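Local structure of Alpha/beta hydrolase (Legionella pneumophila subsp. pneumophila str. Philadelphia 1, 4EZI) at residues 79-93 and 114-127. The protein is of unknown function but has an alpha/beta-hydrolase fold and may act as a lipase, cleaving triacylglycerols. Sequence-based numbering, arbitrary orientation. Where two conformers were deposited one is given.
Sequences YQHGTRFERNDVPSR and VMPDYLGLGDNELT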
loop_
_atom_site.group_PDB
_atom_site.type_symbol
_atom_site.label_atom_id
_atom_site.label_comp_id
_atom_site.label_asym_id
_atom_site.label_seq_id
_atom_site.Cartn_x
_atom_site.Cartn_y
_atom_site.Cartn_z
ATOM N N TYR A 79 6.310 -4.145 -2.822
ATOM C CA TYR A 79 5.961 -3.394 -1.646
ATOM C C TYR A 79 5.055 -2.210 -2.035
ATOM O O TYR A 79 5.476 -1.341 -2.801
ATOM C CB TYR A 79 7.206 -2.870 -0.890
ATOM C CG TYR A 79 6.794 -2.221 0.402
ATOM C CD1 TYR A 79 6.457 -0.865 0.454
ATOM C CD2 TYR A 79 6.632 -2.981 1.540
ATOM C CE1 TYR A 79 6.030 -0.292 1.630
ATOM C CE2 TYR A 79 6.161 -2.440 2.720
ATOM C CZ TYR A 79 5.852 -1.096 2.761
ATOM O OH TYR A 79 5.393 -0.541 3.937
ATOM N N GLN A 80 3.872 -2.191 -1.423
ATOM C CA GLN A 80 2.827 -1.208 -1.691
ATOM C C GLN A 80 2.783 -0.193 -0.549
ATOM O O GLN A 80 2.459 -0.518 0.598
ATOM C CB GLN A 80 1.507 -1.939 -1.811
ATOM C CG GLN A 80 1.317 -2.727 -3.093
ATOM C CD GLN A 80 2.328 -3.829 -3.300
ATOM O OE1 GLN A 80 3.126 -3.744 -4.227
ATOM N NE2 GLN A 80 2.286 -4.875 -2.469
ATOM N N HIS A 81 3.090 1.053 -0.869
ATOM C CA HIS A 81 3.219 2.112 0.129
ATOM C C HIS A 81 1.898 2.559 0.742
ATOM O O HIS A 81 0.820 2.336 0.188
ATOM C CB HIS A 81 3.991 3.315 -0.447
ATOM C CG HIS A 81 3.244 4.092 -1.486
ATOM N ND1 HIS A 81 2.222 4.964 -1.162
ATOM C CD2 HIS A 81 3.442 4.225 -2.816
ATOM C CE1 HIS A 81 1.772 5.542 -2.264
ATOM N NE2 HIS A 81 2.515 5.132 -3.280
ATOM N N GLY A 82 2.004 3.251 1.869
ATOM C CA GLY A 82 0.845 3.781 2.558
ATOM C C GLY A 82 0.341 5.099 1.991
ATOM O O GLY A 82 0.724 5.522 0.908
ATOM N N THR A 83 -0.549 5.747 2.704
ATOM C CA THR A 83 -1.219 6.947 2.173
ATOM C C THR A 83 -0.200 8.038 1.913
ATOM O O THR A 83 0.571 8.403 2.807
ATOM C CB THR A 83 -2.227 7.488 3.186
ATOM O OG1 THR A 83 -3.209 6.503 3.465
ATOM C CG2 THR A 83 -2.896 8.768 2.692
ATOM N N ARG A 84 -0.232 8.566 0.694
ATOM C CA ARG A 84 0.557 9.716 0.330
ATOM C C ARG A 84 -0.368 10.749 -0.281
ATOM O O ARG A 84 -1.121 10.451 -1.206
ATOM C CB ARG A 84 1.671 9.341 -0.656
ATOM C CG ARG A 84 2.591 8.256 -0.124
ATOM C CD ARG A 84 3.457 8.678 1.039
ATOM N NE ARG A 84 4.133 7.520 1.666
ATOM C CZ ARG A 84 5.162 6.845 1.164
ATOM N NH1 ARG A 84 5.727 7.161 0.010
ATOM N NH2 ARG A 84 5.634 5.796 1.838
ATOM N N PHE A 85 -0.298 11.952 0.264
ATOM C CA PHE A 85 -1.082 13.087 -0.193
ATOM C C PHE A 85 -0.311 13.982 -1.176
ATOM O O PHE A 85 -0.918 14.874 -1.789
ATOM C CB PHE A 85 -1.459 13.988 1.003
ATOM C CG PHE A 85 -2.310 13.322 2.048
ATOM C CD1 PHE A 85 -3.665 13.235 1.906
ATOM C CD2 PHE A 85 -1.736 12.814 3.190
ATOM C CE1 PHE A 85 -4.427 12.616 2.902
ATOM C CE2 PHE A 85 -2.503 12.220 4.192
ATOM C CZ PHE A 85 -3.829 12.116 4.040
ATOM N N GLU A 86 1.005 13.802 -1.239
ATOM C CA GLU A 86 1.911 14.567 -2.079
ATOM C C GLU A 86 2.330 13.740 -3.276
ATOM O O GLU A 86 2.808 12.589 -3.145
ATOM C CB GLU A 86 3.145 14.960 -1.291
ATOM C CG GLU A 86 2.853 15.748 -0.020
ATOM C CD GLU A 86 4.069 15.916 0.868
ATOM O OE1 GLU A 86 5.167 16.191 0.339
ATOM O OE2 GLU A 86 3.918 15.784 2.108
ATOM N N ARG A 87 2.195 14.328 -4.457
ATOM C CA ARG A 87 2.505 13.645 -5.714
ATOM C C ARG A 87 3.908 13.031 -5.709
ATOM O O ARG A 87 4.127 11.925 -6.184
ATOM C CB ARG A 87 2.370 14.627 -6.910
ATOM C CG ARG A 87 2.950 14.076 -8.186
ATOM C CD ARG A 87 2.645 14.940 -9.374
ATOM N NE ARG A 87 1.250 14.927 -9.761
ATOM C CZ ARG A 87 0.671 13.948 -10.442
ATOM N NH1 ARG A 87 1.334 12.852 -10.817
ATOM N NH2 ARG A 87 -0.602 14.083 -10.767
ATOM N N ASN A 88 4.870 13.809 -5.216
ATOM C CA ASN A 88 6.263 13.432 -5.327
ATOM C C ASN A 88 6.802 12.635 -4.138
ATOM O O ASN A 88 7.950 12.190 -4.181
ATOM C CB ASN A 88 7.130 14.666 -5.605
ATOM C CG ASN A 88 6.900 15.185 -6.999
ATOM O OD1 ASN A 88 7.337 14.589 -7.975
ATOM N ND2 ASN A 88 6.175 16.308 -7.110
ATOM N N ASP A 89 5.973 12.400 -3.123
ATOM C CA ASP A 89 6.445 11.625 -1.973
ATOM C C ASP A 89 6.135 10.147 -2.177
ATOM O O ASP A 89 5.313 9.559 -1.461
ATOM C CB ASP A 89 5.788 12.138 -0.697
ATOM C CG ASP A 89 6.334 11.469 0.556
ATOM O OD1 ASP A 89 7.433 10.908 0.537
ATOM O OD2 ASP A 89 5.601 11.499 1.573
ATOM N N VAL A 90 6.760 9.556 -3.193
ATOM C CA VAL A 90 6.462 8.210 -3.633
ATOM C C VAL A 90 7.776 7.514 -3.990
ATOM O O VAL A 90 8.780 8.194 -4.258
ATOM C CB VAL A 90 5.453 8.165 -4.815
ATOM C CG1 VAL A 90 4.059 8.607 -4.326
ATOM C CG2 VAL A 90 5.943 8.991 -6.016
ATOM N N PRO A 91 7.774 6.178 -4.057
ATOM C CA PRO A 91 9.039 5.449 -4.188
ATOM C C PRO A 91 9.916 5.814 -5.394
ATOM O O PRO A 91 11.131 5.759 -5.285
ATOM C CB PRO A 91 8.593 3.978 -4.203
ATOM C CG PRO A 91 7.382 3.999 -3.325
ATOM C CD PRO A 91 6.663 5.265 -3.727
ATOM N N SER A 92 9.330 6.176 -6.531
ATOM C CA SER A 92 10.159 6.484 -7.688
ATOM C C SER A 92 11.075 7.680 -7.469
ATOM O O SER A 92 12.034 7.852 -8.224
ATOM C CB SER A 92 9.307 6.747 -8.920
ATOM O OG SER A 92 8.506 7.904 -8.787
ATOM N N ARG A 93 10.796 8.506 -6.452
ATOM C CA ARG A 93 11.684 9.614 -6.102
ATOM C C ARG A 93 12.773 9.216 -5.115
ATOM O O ARG A 93 13.726 9.966 -4.920
ATOM C CB ARG A 93 10.903 10.822 -5.552
ATOM C CG ARG A 93 10.177 11.640 -6.594
ATOM C CD ARG A 93 9.003 10.947 -7.237
ATOM N NE ARG A 93 8.338 11.870 -8.162
ATOM C CZ ARG A 93 8.080 11.650 -9.436
ATOM N NH1 ARG A 93 8.305 10.488 -10.006
ATOM N NH2 ARG A 93 7.501 12.611 -10.140
ATOM N N VAL A 114 10.339 -3.948 -5.639
ATOM C CA VAL A 114 9.490 -3.356 -6.668
ATOM C C VAL A 114 8.420 -2.556 -5.947
ATOM O O VAL A 114 7.706 -3.099 -5.130
ATOM C CB VAL A 114 8.864 -4.460 -7.535
ATOM C CG1 VAL A 114 7.897 -3.910 -8.533
ATOM C CG2 VAL A 114 9.981 -5.275 -8.234
HETATM N N MSE A 115 8.320 -1.255 -6.247
HETATM C CA MSE A 115 7.501 -0.338 -5.470
HETATM C C MSE A 115 6.696 0.561 -6.398
HETATM O O MSE A 115 7.229 1.536 -6.939
HETATM C CB MSE A 115 8.380 0.507 -4.544
HETATM C CG MSE A 115 9.290 -0.319 -3.673
HETATM SE SE MSE A 115 10.331 0.755 -2.443
HETATM C CE MSE A 115 8.928 1.239 -1.252
ATOM N N PRO A 116 5.405 0.272 -6.582
ATOM C CA PRO A 116 4.591 1.159 -7.424
ATOM C C PRO A 116 4.365 2.516 -6.747
ATOM O O PRO A 116 4.214 2.575 -5.527
ATOM C CB PRO A 116 3.264 0.422 -7.561
ATOM C CG PRO A 116 3.193 -0.445 -6.324
ATOM C CD PRO A 116 4.616 -0.874 -6.078
ATOM N N ASP A 117 4.238 3.576 -7.540
ATOM C CA ASP A 117 3.835 4.862 -6.995
ATOM C C ASP A 117 2.340 4.978 -6.743
ATOM O O ASP A 117 1.918 5.735 -5.870
ATOM C CB ASP A 117 4.257 6.026 -7.916
ATOM C CG ASP A 117 5.743 6.243 -7.994
ATOM O OD1 ASP A 117 6.499 5.776 -7.116
ATOM O OD2 ASP A 117 6.166 6.935 -8.945
ATOM N N TYR A 118 1.565 4.265 -7.551
ATOM C CA TYR A 118 0.090 4.322 -7.680
ATOM C C TYR A 118 -0.334 5.410 -8.679
ATOM O O TYR A 118 0.388 6.362 -8.969
ATOM C CB TYR A 118 -0.670 4.578 -6.384
ATOM C CG TYR A 118 -0.459 3.626 -5.248
ATOM C CD1 TYR A 118 -0.195 2.291 -5.430
ATOM C CD2 TYR A 118 -0.616 4.082 -3.953
ATOM C CE1 TYR A 118 -0.044 1.436 -4.344
ATOM C CE2 TYR A 118 -0.498 3.232 -2.877
ATOM C CZ TYR A 118 -0.202 1.896 -3.058
ATOM O OH TYR A 118 -0.102 1.038 -1.972
ATOM N N LEU A 119 -1.532 5.249 -9.210
ATOM C CA LEU A 119 -2.129 6.248 -10.088
ATOM C C LEU A 119 -2.307 7.577 -9.376
ATOM O O LEU A 119 -2.556 7.644 -8.164
ATOM C CB LEU A 119 -3.477 5.755 -10.597
ATOM C CG LEU A 119 -3.460 4.474 -11.420
ATOM C CD1 LEU A 119 -4.877 4.203 -11.944
ATOM C CD2 LEU A 119 -2.448 4.518 -12.550
ATOM N N GLY A 120 -2.186 8.657 -10.145
ATOM C CA GLY A 120 -2.339 9.997 -9.631
ATOM C C GLY A 120 -1.141 10.532 -8.874
ATOM O O GLY A 120 -1.183 11.659 -8.377
ATOM N N LEU A 121 -0.080 9.740 -8.782
ATOM C CA LEU A 121 1.118 10.111 -8.036
ATOM C C LEU A 121 2.332 9.878 -8.942
ATOM O O LEU A 121 2.239 9.276 -10.012
ATOM C CB LEU A 121 1.241 9.320 -6.746
ATOM C CG LEU A 121 0.056 9.448 -5.795
ATOM C CD1 LEU A 121 0.175 8.422 -4.667
ATOM C CD2 LEU A 121 -0.113 10.853 -5.220
ATOM N N GLY A 122 3.492 10.341 -8.498
ATOM C CA GLY A 122 4.705 10.200 -9.309
ATOM C C GLY A 122 4.556 10.881 -10.651
ATOM O O GLY A 122 4.106 12.027 -10.732
ATOM N N ASP A 123 4.910 10.157 -11.700
ATOM C CA ASP A 123 4.866 10.693 -13.063
ATOM C C ASP A 123 3.500 10.541 -13.717
ATOM O O ASP A 123 3.293 11.008 -14.832
ATOM C CB ASP A 123 5.876 9.957 -13.966
ATOM C CG ASP A 123 7.339 10.098 -13.548
ATOM O OD1 ASP A 123 7.697 10.986 -12.763
ATOM O OD2 ASP A 123 8.155 9.302 -14.106
ATOM N N ASN A 124 2.549 9.861 -13.067
ATOM C CA ASN A 124 1.270 9.557 -13.723
ATOM C C ASN A 124 0.461 10.822 -13.973
ATOM O O ASN A 124 0.356 11.680 -13.117
ATOM C CB ASN A 124 0.469 8.594 -12.866
ATOM C CG ASN A 124 -0.845 8.220 -13.498
ATOM O OD1 ASN A 124 -1.902 8.491 -12.938
ATOM N ND2 ASN A 124 -0.796 7.551 -14.651
ATOM N N GLU A 125 -0.145 10.914 -15.154
ATOM C CA GLU A 125 -0.793 12.148 -15.557
ATOM C C GLU A 125 -2.178 12.359 -14.944
ATOM O O GLU A 125 -2.689 13.473 -14.993
ATOM C CB GLU A 125 -0.876 12.225 -17.082
ATOM C CG GLU A 125 -1.882 11.294 -17.671
ATOM C CD GLU A 125 -2.120 11.522 -19.156
ATOM O OE1 GLU A 125 -1.946 12.666 -19.644
ATOM O OE2 GLU A 125 -2.518 10.553 -19.830
ATOM N N LEU A 126 -2.804 11.320 -14.386
ATOM C CA LEU A 126 -4.069 11.545 -13.696
ATOM C C LEU A 126 -3.808 12.514 -12.555
ATOM O O LEU A 126 -2.778 12.443 -11.875
ATOM C CB LEU A 126 -4.689 10.249 -13.180
ATOM C CG LEU A 126 -5.024 9.189 -14.221
ATOM C CD1 LEU A 126 -5.426 7.855 -13.604
ATOM C CD2 LEU A 126 -6.101 9.666 -15.171
ATOM N N THR A 127 -4.757 13.411 -12.329
ATOM C CA THR A 127 -4.532 14.530 -11.429
ATOM C C THR A 127 -4.713 14.196 -9.951
ATOM O O THR A 127 -4.288 14.946 -9.111
ATOM C CB THR A 127 -5.420 15.732 -11.796
ATOM O OG1 THR A 127 -6.782 15.339 -11.720
ATOM C CG2 THR A 127 -5.094 16.226 -13.199
HETATM O O HOH W 1 4.813 1.304 -3.194
#
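Asp117 OD2 is gripped by two hydroxyls, that of Ser92, whose OG donates to it over 2.5 Å, and that of Ser61 from outside the two segments. The other oxygen, OD1, receives Ser92 N, so one carboxylate takes both the backbone N-H and the hydroxyl of Ser92, each on a syn lone pair. Asp123 OD1 is held end-on by both terminal nitrogens of Arg93, and the bond from Arg93 NH1 is 2.9 Å long. This salt bridge lies in the guanidinium plane, while the CA of Gly122 sits over the centre of one guanidinium face. Asn88 OD1 holds the group side-on through NE and NH2, fixing its rotation, and Lys45 takes the other oxygen of Asp123. In Arg87, CG stands anti to the backbone N (chi1 168°) and the chain bends at chi3, bringing NH1 to the carbonyl oxygens of Gly122 and Asn124 (2.8 Å from NH1 to Asn124 O) and NH2 to Leu126 O; Gly120 O lies over one guanidinium face, and Gly122 N donates to Arg87 O.

Nearer the sheet, His81 NE2 gives a straight bond to Asp117 O (2.7 Å, 167°), in the ring plane but well above the carbonyl plane. ND1 donates to Gly82 O, and the two bonds together hold the ring's rotation. The rings of His81 and Tyr118 overlap obliquely, planes 37° apart, and Tyr118 OH donates to His81 O on a lone pair. A water bridges the ends of strands 74-80 and 112-116, accepting from His81 N and donating to Tyr79 O and Pro116 O. CB of Met115, present as selenomethionine, lies 3.5 Å from Pro91 CB, tighter than usual carbon contact. The arrangement ties together the loops leaving these adjacent parallel strands of a beta-alpha-beta crossover in the alpha/beta-hydrolase fold, beside its probable nucleophile elbow.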